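Local coordinates for tannase (Fusobacterium nucleatum subsp. nucleatum ATCC 25586, PDB 6YQ4), which probably hydrolyses ester bonds of gallotannins, giving the bacterium detoxicant activity against these plant polyphenols, at residues F74-V79 with Y109-P114; N158-N163 with D198-V203; E220-G225 with S448-A453. All coordinates share one frame; numbering follows the deposited sequence.

Contacts 1 and 2 are neighbours in the large mixed beta sheet, their centres 10 Å apart; contact 3 sits on the other side of the chain's centre, its centre about 31 Å from that of contact 1 and 29 Å from that of contact 2. Strand 73-76 of contact 1 lies beside strand 160-163 of contact 2, so that four successive parallel strands, 110-114, 73-76, 160-163 and 202-206, run through the two. Along the chain contact 1 closes before contact 2 opens, and helix 212-223 of contact 3 follows strand 202-206. Its partner, helix 450-461, comes after sheet strand 435-439. The first two contacts thus form the middle part of the alpha/beta-hydrolase sheet, whereas the third ties together helices beyond it.

Contact 1. Residues F74-V79 with Y109-P114; sequences FFPNTV and YVVAAP
Phe75 and Pro114 make the dense part of this contact. Pro114 CD lies over one face of the phenyl ring, 4.0 Å from its centroid, a CH-pi contact displaced toward the rim, while Pro114 CG approaches Phe75 CZ to 3.4 Å. The side chains cross at about a right angle. With CG anti to the backbone N (chi1 -167°), the Phe75 ring is carried to this proline, and both residues are covered by helix 134-148, through Leu146 and Leu139 respectively. The backbones pair alongside: Phe74 N donates to Val110 O at 2.7 Å, and Ala112 N returns a bond to Phe74 O at 3.0 Å. Between them these bonds frame Val111, the parallel partner of Phe74. Pro76 has no N-H to offer Ala112 O, and Phe75 CA approaches that oxygen instead, a CA-H...O contact of 3.2 Å. Strands 73-76 and 110-114 are the two arms of a beta-alpha-beta crossover through helix 100-106, part of the parallel core of the alpha/beta-hydrolase fold. On the helix 100-106 side, Pro76 CG meets Ala113 CB at 4.0 Å, and Leu101 packs on Pro76 and Val111. From Pro76 O onward the segments separate; Pro114, also without an N-H, cannot bond that oxygen, and water does. One water donates to both Pro76 O and Pro114 O; a second accepts from Thr78 N at 2.6 Å and donates to the same Pro114 O, which therefore receives two water bonds. Here the first segment has left the sheet: Val79 N reaches Asn77 OD1 in the carbonyl plane, at 2.9 Å, closing an Asx turn, and Asn77 ND2 donates to Gly168 O, beside a probable nucleophile elbow.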
ATOM      1  N   PHE A  74     -10.667 -11.965  -6.121  1.00 31.74           N
ATOM      2  CA  PHE A  74      -9.952 -10.703  -6.241  1.00 28.85           C
ATOM      3  C   PHE A  74     -10.463  -9.754  -5.159  1.00 32.02           C
ATOM      4  O   PHE A  74     -11.663  -9.457  -5.103  1.00 34.28           O
ATOM      5  CB  PHE A  74     -10.144 -10.112  -7.638  1.00 30.39           C
ATOM      6  CG  PHE A  74      -9.371  -8.830  -7.876  1.00 32.66           C
ATOM      7  CD1 PHE A  74      -7.977  -8.842  -7.931  1.00 28.09           C
ATOM      8  CD2 PHE A  74     -10.038  -7.621  -8.058  1.00 27.91           C
ATOM      9  CE1 PHE A  74      -7.257  -7.668  -8.153  1.00 28.15           C
ATOM     10  CE2 PHE A  74      -9.323  -6.431  -8.278  1.00 36.54           C
ATOM     11  CZ  PHE A  74      -7.917  -6.456  -8.316  1.00 29.33           C
ATOM     12  N   PHE A  75      -9.542  -9.261  -4.329  1.00 35.96           N
ATOM     13  CA  PHE A  75      -9.841  -8.550  -3.083  1.00 32.78           C
ATOM     14  C   PHE A  75      -9.270  -7.124  -3.094  1.00 25.92           C
ATOM     15  O   PHE A  75      -8.303  -6.830  -2.378  1.00 19.88           O
ATOM     16  CB  PHE A  75      -9.278  -9.383  -1.927  1.00 25.96           C
ATOM     17  CG  PHE A  75      -9.756  -8.974  -0.564  1.00 26.79           C
ATOM     18  CD1 PHE A  75     -11.030  -9.325  -0.120  1.00 34.96           C
ATOM     19  CD2 PHE A  75      -8.926  -8.263   0.297  1.00 28.12           C
ATOM     20  CE1 PHE A  75     -11.489  -8.933   1.147  1.00 30.88           C
ATOM     21  CE2 PHE A  75      -9.372  -7.887   1.574  1.00 31.30           C
ATOM     22  CZ  PHE A  75     -10.652  -8.222   1.993  1.00 32.57           C
ATOM     23  N   PRO A  76      -9.855  -6.205  -3.876  1.00 25.20           N
ATOM     24  CA  PRO A  76      -9.377  -4.803  -3.864  1.00 26.22           C
ATOM     25  C   PRO A  76      -9.944  -3.955  -2.725  1.00 30.87           C
ATOM     26  O   PRO A  76     -11.141  -3.985  -2.437  1.00 36.10           O
ATOM     27  CB  PRO A  76      -9.864  -4.254  -5.215  1.00 20.21           C
ATOM     28  CG  PRO A  76     -11.156  -5.023  -5.469  1.00 21.20           C
ATOM     29  CD  PRO A  76     -10.956  -6.407  -4.846  1.00 27.54           C
ATOM     30  N   ASN A  77      -9.073  -3.162  -2.096  1.00 30.00           N
ATOM     31  CA  ASN A  77      -9.496  -2.115  -1.166  1.00 35.74           C
ATOM     32  C   ASN A  77      -9.257  -0.743  -1.791  1.00 27.67           C
ATOM     33  O   ASN A  77      -8.465  -0.601  -2.723  1.00 27.81           O
ATOM     34  CB  ASN A  77      -8.792  -2.246   0.206  1.00 28.30           C
ATOM     35  CG  ASN A  77      -7.400  -1.613   0.248  1.00 29.00           C
ATOM     36  OD1 ASN A  77      -7.278  -0.392   0.239  1.00 27.64           O
ATOM     37  ND2 ASN A  77      -6.337  -2.455   0.354  1.00 18.66           N
ATOM     38  N   THR A  78      -9.971   0.270  -1.287  1.00 23.17           N
ATOM     39  CA  THR A  78      -9.972   1.595  -1.904  1.00 22.66           C
ATOM     40  C   THR A  78      -9.298   2.658  -1.046  1.00 23.59           C
ATOM     41  O   THR A  78      -9.432   3.856  -1.340  1.00 27.49           O
ATOM     42  CB  THR A  78     -11.405   2.042  -2.251  1.00 29.88           C
ATOM     43  OG1 THR A  78     -12.149   2.340  -1.058  1.00 27.62           O
ATOM     44  CG2 THR A  78     -12.139   0.957  -3.056  1.00 28.00           C
ATOM     45  N   VAL A  79      -8.559   2.248  -0.014  1.00 19.75           N
ATOM     46  CA  VAL A  79      -8.007   3.171   0.974  1.00 18.24           C
ATOM     47  C   VAL A  79      -6.901   4.023   0.356  1.00 28.81           C
ATOM     48  O   VAL A  79      -6.021   3.522  -0.356  1.00 24.34           O
ATOM     49  CB  VAL A  79      -7.478   2.381   2.176  1.00 18.12           C
ATOM     50  CG1 VAL A  79      -6.628   3.260   3.088  1.00 18.04           C
ATOM     51  CG2 VAL A  79      -8.629   1.710   2.905  1.00 18.77           C
ATOM     52  N   TYR A 109     -12.751 -14.009 -12.308  1.00 30.57           N
ATOM     53  CA  TYR A 109     -12.572 -13.941 -10.858  1.00 36.79           C
ATOM     54  C   TYR A 109     -13.880 -13.607 -10.154  1.00 37.99           C
ATOM     55  O   TYR A 109     -14.712 -12.856 -10.668  1.00 46.65           O
ATOM     56  CB  TYR A 109     -11.531 -12.882 -10.476  1.00 33.87           C
ATOM     57  CG  TYR A 109     -10.157 -13.205 -10.967  1.00 37.94           C
ATOM     58  CD1 TYR A 109      -9.801 -12.980 -12.288  1.00 43.79           C
ATOM     59  CD2 TYR A 109      -9.221 -13.766 -10.127  1.00 46.95           C
ATOM     60  CE1 TYR A 109      -8.543 -13.308 -12.756  1.00 48.04           C
ATOM     61  CE2 TYR A 109      -7.953 -14.099 -10.591  1.00 56.80           C
ATOM     62  CZ  TYR A 109      -7.623 -13.866 -11.900  1.00 54.57           C
ATOM     63  OH  TYR A 109      -6.369 -14.191 -12.350  1.00 61.51           O
ATOM     64  N   VAL A 110     -14.055 -14.165  -8.965  1.00 34.64           N
ATOM     65  CA  VAL A 110     -15.013 -13.610  -8.022  1.00 31.73           C
ATOM     66  C   VAL A 110     -14.401 -12.359  -7.397  1.00 33.40           C
ATOM     67  O   VAL A 110     -13.201 -12.304  -7.104  1.00 35.62           O
ATOM     68  CB  VAL A 110     -15.406 -14.653  -6.961  1.00 34.43           C
ATOM     69  CG1 VAL A 110     -16.046 -13.973  -5.752  1.00 36.59           C
ATOM     70  CG2 VAL A 110     -16.361 -15.670  -7.545  1.00 31.84           C
ATOM     71  N   VAL A 111     -15.211 -11.325  -7.223  1.00 37.97           N
ATOM     72  CA  VAL A 111     -14.738 -10.060  -6.683  1.00 32.43           C
ATOM     73  C   VAL A 111     -15.405  -9.836  -5.339  1.00 28.68           C
ATOM     74  O   VAL A 111     -16.638  -9.802  -5.248  1.00 27.39           O
ATOM     75  CB  VAL A 111     -15.026  -8.896  -7.634  1.00 31.86           C
ATOM     76  CG1 VAL A 111     -14.657  -7.570  -6.958  1.00 25.30           C
ATOM     77  CG2 VAL A 111     -14.251  -9.092  -8.923  1.00 30.17           C
ATOM     78  N   ALA A 112     -14.590  -9.713  -4.295  1.00 25.22           N
ATOM     79  CA  ALA A 112     -15.035  -9.289  -2.973  1.00 27.97           C
ATOM     80  C   ALA A 112     -14.246  -8.032  -2.658  1.00 28.89           C
ATOM     81  O   ALA A 112     -13.014  -8.076  -2.584  1.00 30.61           O
ATOM     82  CB  ALA A 112     -14.817 -10.373  -1.921  1.00 30.88           C
ATOM     83  N   ALA A 113     -14.949  -6.913  -2.518  1.00 25.00           N
ATOM     84  CA  ALA A 113     -14.331  -5.590  -2.385  1.00 29.66           C
ATOM     85  C   ALA A 113     -14.775  -4.953  -1.071  1.00 33.75           C
ATOM     86  O   ALA A 113     -15.887  -4.393  -0.989  1.00 26.06           O
ATOM     87  CB  ALA A 113     -14.712  -4.697  -3.573  1.00 31.70           C
ATOM     88  N   PRO A 114     -13.957  -5.002  -0.025  1.00 25.98           N
ATOM     89  CA  PRO A 114     -14.390  -4.478   1.270  1.00 22.74           C
ATOM     90  C   PRO A 114     -14.138  -2.987   1.398  1.00 30.87           C
ATOM     91  O   PRO A 114     -13.126  -2.459   0.917  1.00 23.71           O
ATOM     92  CB  PRO A 114     -13.501  -5.233   2.251  1.00 22.49           C
ATOM     93  CG  PRO A 114     -12.210  -5.274   1.513  1.00 23.26           C
ATOM     94  CD  PRO A 114     -12.572  -5.497   0.046  1.00 29.71           C
TER
HETATM   95  O   HOH W   1     -13.261  -2.337  -2.014  1.00 30.32           O
HETATM   96  O   HOH W   2     -11.423  -0.248   0.791  1.00 27.74           O

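Contact 2. Residues N158-N163 with D198-V203; sequences NKIISN and DDIFAV
Ile160 O is gripped by two successive amides, Phe201 N at 2.9 Å and Ala202 N at 3.2 Å. The first arrives in the carbonyl plane on a lone pair, the second tilted 20° from that plane, and this double acceptance marks where the incoming chain enters the sheet. Ser162 N donates to Ala202 O at 2.9 Å, within the parallel pairing of Ile161 with Ala202 and Ser162 with Val203. Phe201 CB lies 3.3 Å from Ile160 O. Holding CG anti to the backbone N (chi1 180°), Phe201 lays its ring back along Asn158 and Lys159, with Lys159 CG over one face, offset toward the rim, and Asn158 O 3.5 Å from Phe201 CD1. Strands 160-163 and 202-206 are adjacent parallel strands of the alpha/beta-hydrolase sheet, and the first leads directly into the probable nucleophile elbow. Helices cover the sheet on both faces. Toward helices 134-148 and 167-177, Ile160 CG2 meets Ile200 CG2 at 3.8 Å, the side chains crossing at about a right angle, and Ile200 CD1 reaches Ser162 CB at 3.4 Å. Ile200 CG1 stands between the backbone N and the carbonyl carbon (chi1 60°), which sends CD1 to the serine. Toward helix 482-493, Ile161 CG2 and Ala202 CB lie side by side, the helix contributing Ile489 and Trp488.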
ATOM      1  N   ASN A 158      -9.256 -20.049  -0.576  1.00 48.83           N
ATOM      2  CA  ASN A 158      -7.829 -20.316  -0.461  1.00 43.76           C
ATOM      3  C   ASN A 158      -7.015 -19.584  -1.500  1.00 43.81           C
ATOM      4  O   ASN A 158      -5.792 -19.770  -1.547  1.00 48.36           O
ATOM      5  CB  ASN A 158      -7.565 -21.808  -0.582  1.00 42.21           C
ATOM      6  CG  ASN A 158      -8.242 -22.582   0.496  1.00 48.37           C
ATOM      7  OD1 ASN A 158      -7.930 -22.407   1.674  1.00 50.87           O
ATOM      8  ND2 ASN A 158      -9.184 -23.438   0.117  1.00 52.10           N
ATOM      9  N   LYS A 159      -7.661 -18.776  -2.342  1.00 41.12           N
ATOM     10  CA  LYS A 159      -6.981 -18.047  -3.400  1.00 40.04           C
ATOM     11  C   LYS A 159      -7.480 -16.602  -3.439  1.00 34.38           C
ATOM     12  O   LYS A 159      -8.044 -16.127  -4.424  1.00 26.33           O
ATOM     13  CB  LYS A 159      -7.149 -18.762  -4.736  1.00 40.86           C
ATOM     14  CG  LYS A 159      -6.416 -20.082  -4.756  1.00 37.17           C
ATOM     15  CD  LYS A 159      -6.048 -20.507  -6.137  1.00 41.54           C
ATOM     16  CE  LYS A 159      -5.956 -22.026  -6.185  1.00 45.45           C
ATOM     17  NZ  LYS A 159      -4.689 -22.458  -6.822  1.00 53.00           N
ATOM     18  N   ILE A 160      -7.250 -15.901  -2.332  1.00 25.38           N
ATOM     19  CA  ILE A 160      -7.582 -14.489  -2.208  1.00 29.83           C
ATOM     20  C   ILE A 160      -6.375 -13.675  -2.654  1.00 31.26           C
ATOM     21  O   ILE A 160      -5.289 -13.804  -2.080  1.00 30.07           O
ATOM     22  CB  ILE A 160      -7.981 -14.139  -0.764  1.00 28.07           C
ATOM     23  CG1 ILE A 160      -9.333 -14.765  -0.401  1.00 34.01           C
ATOM     24  CG2 ILE A 160      -8.045 -12.636  -0.580  1.00 31.19           C
ATOM     25  CD1 ILE A 160      -9.706 -14.590   1.067  1.00 25.27           C
ATOM     26  N   ILE A 161      -6.555 -12.827  -3.663  1.00 32.57           N
ATOM     27  CA  ILE A 161      -5.503 -11.910  -4.096  1.00 30.57           C
ATOM     28  C   ILE A 161      -5.893 -10.512  -3.649  1.00 32.30           C
ATOM     29  O   ILE A 161      -6.866  -9.932  -4.152  1.00 39.96           O
ATOM     30  CB  ILE A 161      -5.261 -11.949  -5.610  1.00 27.21           C
ATOM     31  CG1 ILE A 161      -5.048 -13.395  -6.073  1.00 33.06           C
ATOM     32  CG2 ILE A 161      -4.049 -11.033  -5.980  1.00 21.56           C
ATOM     33  CD1 ILE A 161      -6.305 -14.079  -6.568  1.00 31.76           C
ATOM     34  N   SER A 162      -5.121  -9.971  -2.714  1.00 22.44           N
ATOM     35  CA  SER A 162      -5.280  -8.600  -2.258  1.00 26.18           C
ATOM     36  C   SER A 162      -4.719  -7.615  -3.275  1.00 32.37           C
ATOM     37  O   SER A 162      -3.703  -7.895  -3.921  1.00 34.11           O
ATOM     38  CB  SER A 162      -4.556  -8.432  -0.927  1.00 26.50           C
ATOM     39  OG  SER A 162      -4.967  -7.276  -0.240  1.00 36.11           O
ATOM     40  N   ASN A 163      -5.375  -6.448  -3.397  1.00 23.63           N
ATOM     41  CA  ASN A 163      -4.872  -5.315  -4.174  1.00 19.00           C
ATOM     42  C   ASN A 163      -5.124  -3.994  -3.433  1.00 22.39           C
ATOM     43  O   ASN A 163      -6.104  -3.840  -2.701  1.00 24.55           O
ATOM     44  CB  ASN A 163      -5.519  -5.263  -5.570  1.00 18.90           C
ATOM     45  CG  ASN A 163      -4.748  -4.373  -6.544  1.00 30.51           C
ATOM     46  OD1 ASN A 163      -3.513  -4.384  -6.576  1.00 26.36           O
ATOM     47  ND2 ASN A 163      -5.480  -3.595  -7.348  1.00 26.85           N
ATOM     48  N   ASP A 198      -7.414 -15.235   8.466  1.00 43.00           N
ATOM     49  CA  ASP A 198      -7.232 -14.040   7.651  1.00 35.95           C
ATOM     50  C   ASP A 198      -5.979 -14.069   6.776  1.00 33.12           C
ATOM     51  O   ASP A 198      -5.645 -13.049   6.153  1.00 28.25           O
ATOM     52  CB  ASP A 198      -7.242 -12.785   8.542  1.00 41.90           C
ATOM     53  CG  ASP A 198      -6.269 -12.881   9.706  1.00 46.25           C
ATOM     54  OD1 ASP A 198      -5.072 -13.109   9.442  1.00 48.28           O
ATOM     55  OD2 ASP A 198      -6.693 -12.705  10.877  1.00 44.11           O
ATOM     56  N   ASP A 199      -5.291 -15.206   6.666  1.00 40.96           N
ATOM     57  CA  ASP A 199      -4.173 -15.292   5.733  1.00 40.66           C
ATOM     58  C   ASP A 199      -4.695 -15.287   4.298  1.00 39.17           C
ATOM     59  O   ASP A 199      -5.809 -15.746   4.028  1.00 35.72           O
ATOM     60  CB  ASP A 199      -3.345 -16.548   6.004  1.00 44.25           C
ATOM     61  CG  ASP A 199      -4.119 -17.817   5.748  1.00 43.18           C
ATOM     62  OD1 ASP A 199      -5.129 -18.046   6.450  1.00 52.23           O
ATOM     63  OD2 ASP A 199      -3.725 -18.578   4.837  1.00 36.87           O
ATOM     64  N   ILE A 200      -3.895 -14.746   3.371  1.00 32.43           N
ATOM     65  CA  ILE A 200      -4.332 -14.609   1.986  1.00 33.27           C
ATOM     66  C   ILE A 200      -3.348 -15.307   1.050  1.00 30.61           C
ATOM     67  O   ILE A 200      -2.265 -15.725   1.446  1.00 31.03           O
ATOM     68  CB  ILE A 200      -4.544 -13.140   1.560  1.00 30.39           C
ATOM     69  CG1 ILE A 200      -3.265 -12.333   1.681  1.00 24.28           C
ATOM     70  CG2 ILE A 200      -5.615 -12.493   2.398  1.00 33.32           C
ATOM     71  CD1 ILE A 200      -3.337 -11.061   0.938  1.00 20.33           C
ATOM     72  N   PHE A 201      -3.759 -15.431  -0.219  1.00 27.10           N
ATOM     73  CA  PHE A 201      -2.977 -16.206  -1.172  1.00 25.05           C
ATOM     74  C   PHE A 201      -1.871 -15.381  -1.827  1.00 29.76           C
ATOM     75  O   PHE A 201      -0.765 -15.890  -2.038  1.00 37.69           O
ATOM     76  CB  PHE A 201      -3.893 -16.822  -2.233  1.00 28.88           C
ATOM     77  CG  PHE A 201      -3.157 -17.647  -3.273  1.00 30.72           C
ATOM     78  CD1 PHE A 201      -2.706 -18.927  -2.987  1.00 31.00           C
ATOM     79  CD2 PHE A 201      -2.898 -17.118  -4.533  1.00 29.25           C
ATOM     80  CE1 PHE A 201      -2.008 -19.693  -3.959  1.00 28.13           C
ATOM     81  CE2 PHE A 201      -2.211 -17.848  -5.492  1.00 35.56           C
ATOM     82  CZ  PHE A 201      -1.765 -19.155  -5.204  1.00 36.77           C
ATOM     83  N   ALA A 202      -2.131 -14.117  -2.149  1.00 32.49           N
ATOM     84  CA  ALA A 202      -1.134 -13.308  -2.835  1.00 27.79           C
ATOM     85  C   ALA A 202      -1.444 -11.836  -2.605  1.00 28.56           C
ATOM     86  O   ALA A 202      -2.595 -11.459  -2.401  1.00 24.64           O
ATOM     87  CB  ALA A 202      -1.093 -13.621  -4.335  1.00 31.59           C
ATOM     88  N   VAL A 203      -0.397 -11.019  -2.631  1.00 27.36           N
ATOM     89  CA  VAL A 203      -0.475  -9.589  -2.385  1.00 24.58           C
ATOM     90  C   VAL A 203      -0.076  -8.880  -3.665  1.00 31.23           C
ATOM     91  O   VAL A 203       0.957  -9.207  -4.262  1.00 38.90           O
ATOM     92  CB  VAL A 203       0.461  -9.154  -1.239  1.00 18.73           C
ATOM     93  CG1 VAL A 203       0.561  -7.658  -1.179  1.00 19.01           C
ATOM     94  CG2 VAL A 203      -0.003  -9.686   0.068  1.00 24.67           C
TER

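Contact 3. Residues E220-G225 with S448-A453; sequences EWMYNG and SLAIPA
Met222 leaves helix 212-223 pointing at Ser448 and bends round its hydroxyl. Its CB is already 3.6 Å from Ser448 OG. CG, anti to the backbone N (chi1 -156°), remains near that oxygen and rests over one face of the Tyr223 ring, offset toward the rim. SD comes next, 3.3 Å from Ser448 OG, with Leu449 N and Leu449 CB beyond it. Bends at chi2 and chi3 curl Met222 CE back to Ser448 OG, 3.0 Å away and tight, and onto Ala450 CB at 3.8 Å. Of the methionine, SD and CE alone reach past the serine. Ser448 caps the second helix: its OG accepts from Ala450 N in a weak bond of 3.4 Å, and the backbone follows with Ile451 N to Ser448 O. The same hydroxyl has a weak bond to Ala218 O, one turn back in helix 212-223, so weak bonds lead from it to both helices. Here the C-terminal part of helix 212-223 packs against the capping turn and first residues of helix 450-461, outside the central sheet. Trp221 adds a lesser touch, its CZ3 lying 4.0 Å from Ala450 CB; the indole NE1 is held by Gly295 O, and Phe272 of helix 259-279 meets both Trp221 and Ala450. Leu303 of helix 298-316 packs on Trp221 and Met222 as well. On the other flank a water joins the segments, accepting from Leu449 N at 3.0 Å and hydrogen-bonded to Tyr223 OH at 2.8 Å, in the plane of the tyrosine ring at its edge.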
ATOM      1  N   GLU A 220      15.255  11.117   3.500  1.00 22.42           N
ATOM      2  CA  GLU A 220      16.351  12.068   3.531  1.00 23.59           C
ATOM      3  C   GLU A 220      17.661  11.459   3.053  1.00 34.10           C
ATOM      4  O   GLU A 220      18.483  12.157   2.461  1.00 36.55           O
ATOM      5  CB  GLU A 220      16.481  12.618   4.952  1.00 26.28           C
ATOM      6  CG  GLU A 220      15.253  13.439   5.359  1.00 24.77           C
ATOM      7  CD  GLU A 220      14.829  14.406   4.258  1.00 30.31           C
ATOM      8  OE1 GLU A 220      13.618  14.523   4.001  1.00 27.48           O
ATOM      9  OE2 GLU A 220      15.713  15.058   3.645  1.00 39.23           O
ATOM     10  N   TRP A 221      17.887  10.173   3.314  1.00 36.49           N
ATOM     11  CA  TRP A 221      18.983   9.477   2.657  1.00 35.65           C
ATOM     12  C   TRP A 221      18.908   9.648   1.139  1.00 31.76           C
ATOM     13  O   TRP A 221      19.871  10.088   0.503  1.00 31.32           O
ATOM     14  CB  TRP A 221      18.966   8.002   3.050  1.00 38.61           C
ATOM     15  CG  TRP A 221      19.988   7.231   2.315  1.00 30.73           C
ATOM     16  CD1 TRP A 221      21.332   7.262   2.507  1.00 31.27           C
ATOM     17  CD2 TRP A 221      19.750   6.334   1.235  1.00 28.10           C
ATOM     18  NE1 TRP A 221      21.960   6.430   1.608  1.00 25.38           N
ATOM     19  CE2 TRP A 221      21.008   5.853   0.811  1.00 24.43           C
ATOM     20  CE3 TRP A 221      18.602   5.915   0.561  1.00 22.53           C
ATOM     21  CZ2 TRP A 221      21.142   4.948  -0.234  1.00 24.44           C
ATOM     22  CZ3 TRP A 221      18.744   5.012  -0.477  1.00 32.73           C
ATOM     23  CH2 TRP A 221      20.002   4.537  -0.862  1.00 30.24           C
ATOM     24  N   MET A 222      17.751   9.354   0.551  1.00 23.00           N
ATOM     25  CA  MET A 222      17.569   9.583  -0.880  1.00 25.98           C
ATOM     26  C   MET A 222      17.681  11.067  -1.264  1.00 32.27           C
ATOM     27  O   MET A 222      18.413  11.420  -2.195  1.00 39.75           O
ATOM     28  CB  MET A 222      16.227   9.018  -1.317  1.00 28.73           C
ATOM     29  CG  MET A 222      16.184   8.682  -2.791  1.00 39.84           C
ATOM     30  SD  MET A 222      15.222   7.220  -3.176  1.00 41.10           S
ATOM     31  CE  MET A 222      16.075   6.071  -2.147  1.00 49.62           C
ATOM     32  N   TYR A 223      16.968  11.960  -0.575  1.00 32.61           N
ATOM     33  CA  TYR A 223      16.724  13.289  -1.128  1.00 24.41           C
ATOM     34  C   TYR A 223      17.443  14.425  -0.395  1.00 32.62           C
ATOM     35  O   TYR A 223      17.124  15.599  -0.622  1.00 37.53           O
ATOM     36  CB  TYR A 223      15.215  13.541  -1.187  1.00 23.62           C
ATOM     37  CG  TYR A 223      14.550  12.672  -2.207  1.00 24.07           C
ATOM     38  CD1 TYR A 223      13.717  11.632  -1.821  1.00 21.76           C
ATOM     39  CD2 TYR A 223      14.795  12.850  -3.569  1.00 28.07           C
ATOM     40  CE1 TYR A 223      13.131  10.798  -2.756  1.00 22.18           C
ATOM     41  CE2 TYR A 223      14.215  11.990  -4.522  1.00 30.02           C
ATOM     42  CZ  TYR A 223      13.387  10.977  -4.098  1.00 21.72           C
ATOM     43  OH  TYR A 223      12.792  10.140  -5.007  1.00 30.95           O
ATOM     44  N   ASN A 224      18.403  14.118   0.469  1.00 32.98           N
ATOM     45  CA  ASN A 224      19.225  15.163   1.062  1.00 37.91           C
ATOM     46  C   ASN A 224      19.929  15.966  -0.027  1.00 41.02           C
ATOM     47  O   ASN A 224      20.469  15.409  -0.989  1.00 40.44           O
ATOM     48  CB  ASN A 224      20.258  14.541   2.000  1.00 41.96           C
ATOM     49  CG  ASN A 224      21.046  15.569   2.758  1.00 37.99           C
ATOM     50  OD1 ASN A 224      22.249  15.710   2.558  1.00 44.05           O
ATOM     51  ND2 ASN A 224      20.378  16.286   3.648  1.00 29.29           N
ATOM     52  N   GLY A 225      19.917  17.284   0.125  1.00 42.42           N
ATOM     53  CA  GLY A 225      20.530  18.180  -0.826  1.00 37.45           C
ATOM     54  C   GLY A 225      19.584  18.741  -1.864  1.00 38.53           C
ATOM     55  O   GLY A 225      19.920  19.737  -2.507  1.00 42.54           O
ATOM     56  N   SER A 448      10.246   7.171  -0.386  1.00 27.95           N
ATOM     57  CA  SER A 448      11.526   6.739  -0.918  1.00 32.44           C
ATOM     58  C   SER A 448      11.401   5.386  -1.618  1.00 32.53           C
ATOM     59  O   SER A 448      10.762   4.471  -1.104  1.00 32.88           O
ATOM     60  CB  SER A 448      12.525   6.645   0.228  1.00 41.58           C
ATOM     61  OG  SER A 448      13.829   6.491  -0.265  1.00 54.54           O
ATOM     62  N   LEU A 449      12.017   5.254  -2.800  1.00 24.25           N
ATOM     63  CA  LEU A 449      12.104   3.933  -3.430  1.00 27.00           C
ATOM     64  C   LEU A 449      12.825   2.918  -2.535  1.00 27.14           C
ATOM     65  O   LEU A 449      12.652   1.705  -2.704  1.00 20.58           O
ATOM     66  CB  LEU A 449      12.826   4.043  -4.778  1.00 24.18           C
ATOM     67  CG  LEU A 449      13.077   2.766  -5.582  1.00 25.20           C
ATOM     68  CD1 LEU A 449      11.770   2.207  -6.127  1.00 25.59           C
ATOM     69  CD2 LEU A 449      14.032   3.036  -6.713  1.00 21.56           C
ATOM     70  N   ALA A 450      13.609   3.401  -1.571  1.00 29.96           N
ATOM     71  CA  ALA A 450      14.285   2.525  -0.626  1.00 24.51           C
ATOM     72  C   ALA A 450      13.303   1.685   0.178  1.00 26.47           C
ATOM     73  O   ALA A 450      13.646   0.576   0.600  1.00 31.77           O
ATOM     74  CB  ALA A 450      15.163   3.368   0.305  1.00 21.53           C
ATOM     75  N   ILE A 451      12.084   2.183   0.390  1.00 26.55           N
ATOM     76  CA  ILE A 451      11.133   1.575   1.319  1.00 18.18           C
ATOM     77  C   ILE A 451      10.468   0.364   0.668  1.00 24.09           C
ATOM     78  O   ILE A 451      10.484  -0.724   1.266  1.00 20.99           O
ATOM     79  CB  ILE A 451      10.078   2.590   1.813  1.00 23.47           C
ATOM     80  CG1 ILE A 451      10.686   3.595   2.790  1.00 20.14           C
ATOM     81  CG2 ILE A 451       8.919   1.848   2.511  1.00 21.72           C
ATOM     82  CD1 ILE A 451      10.845   3.015   4.215  1.00 29.84           C
ATOM     83  N   PRO A 452       9.845   0.482  -0.514  1.00 24.90           N
ATOM     84  CA  PRO A 452       9.349  -0.738  -1.167  1.00 16.36           C
ATOM     85  C   PRO A 452      10.464  -1.712  -1.529  1.00 27.06           C
ATOM     86  O   PRO A 452      10.250  -2.931  -1.433  1.00 27.93           O
ATOM     87  CB  PRO A 452       8.611  -0.219  -2.423  1.00 21.68           C
ATOM     88  CG  PRO A 452       9.157   1.177  -2.677  1.00 18.98           C
ATOM     89  CD  PRO A 452       9.487   1.700  -1.281  1.00 18.01           C
ATOM     90  N   ALA A 453      11.646  -1.217  -1.924  1.00 23.26           N
ATOM     91  CA  ALA A 453      12.793  -2.112  -2.153  1.00 24.81           C
ATOM     92  C   ALA A 453      13.123  -2.932  -0.912  1.00 32.63           C
ATOM     93  O   ALA A 453      13.361  -4.150  -1.007  1.00 34.23           O
ATOM     94  CB  ALA A 453      14.041  -1.322  -2.569  1.00 18.14           C
TER
HETATM   95  O   HOH W   3      11.622   7.653  -4.508  1.00 30.20           O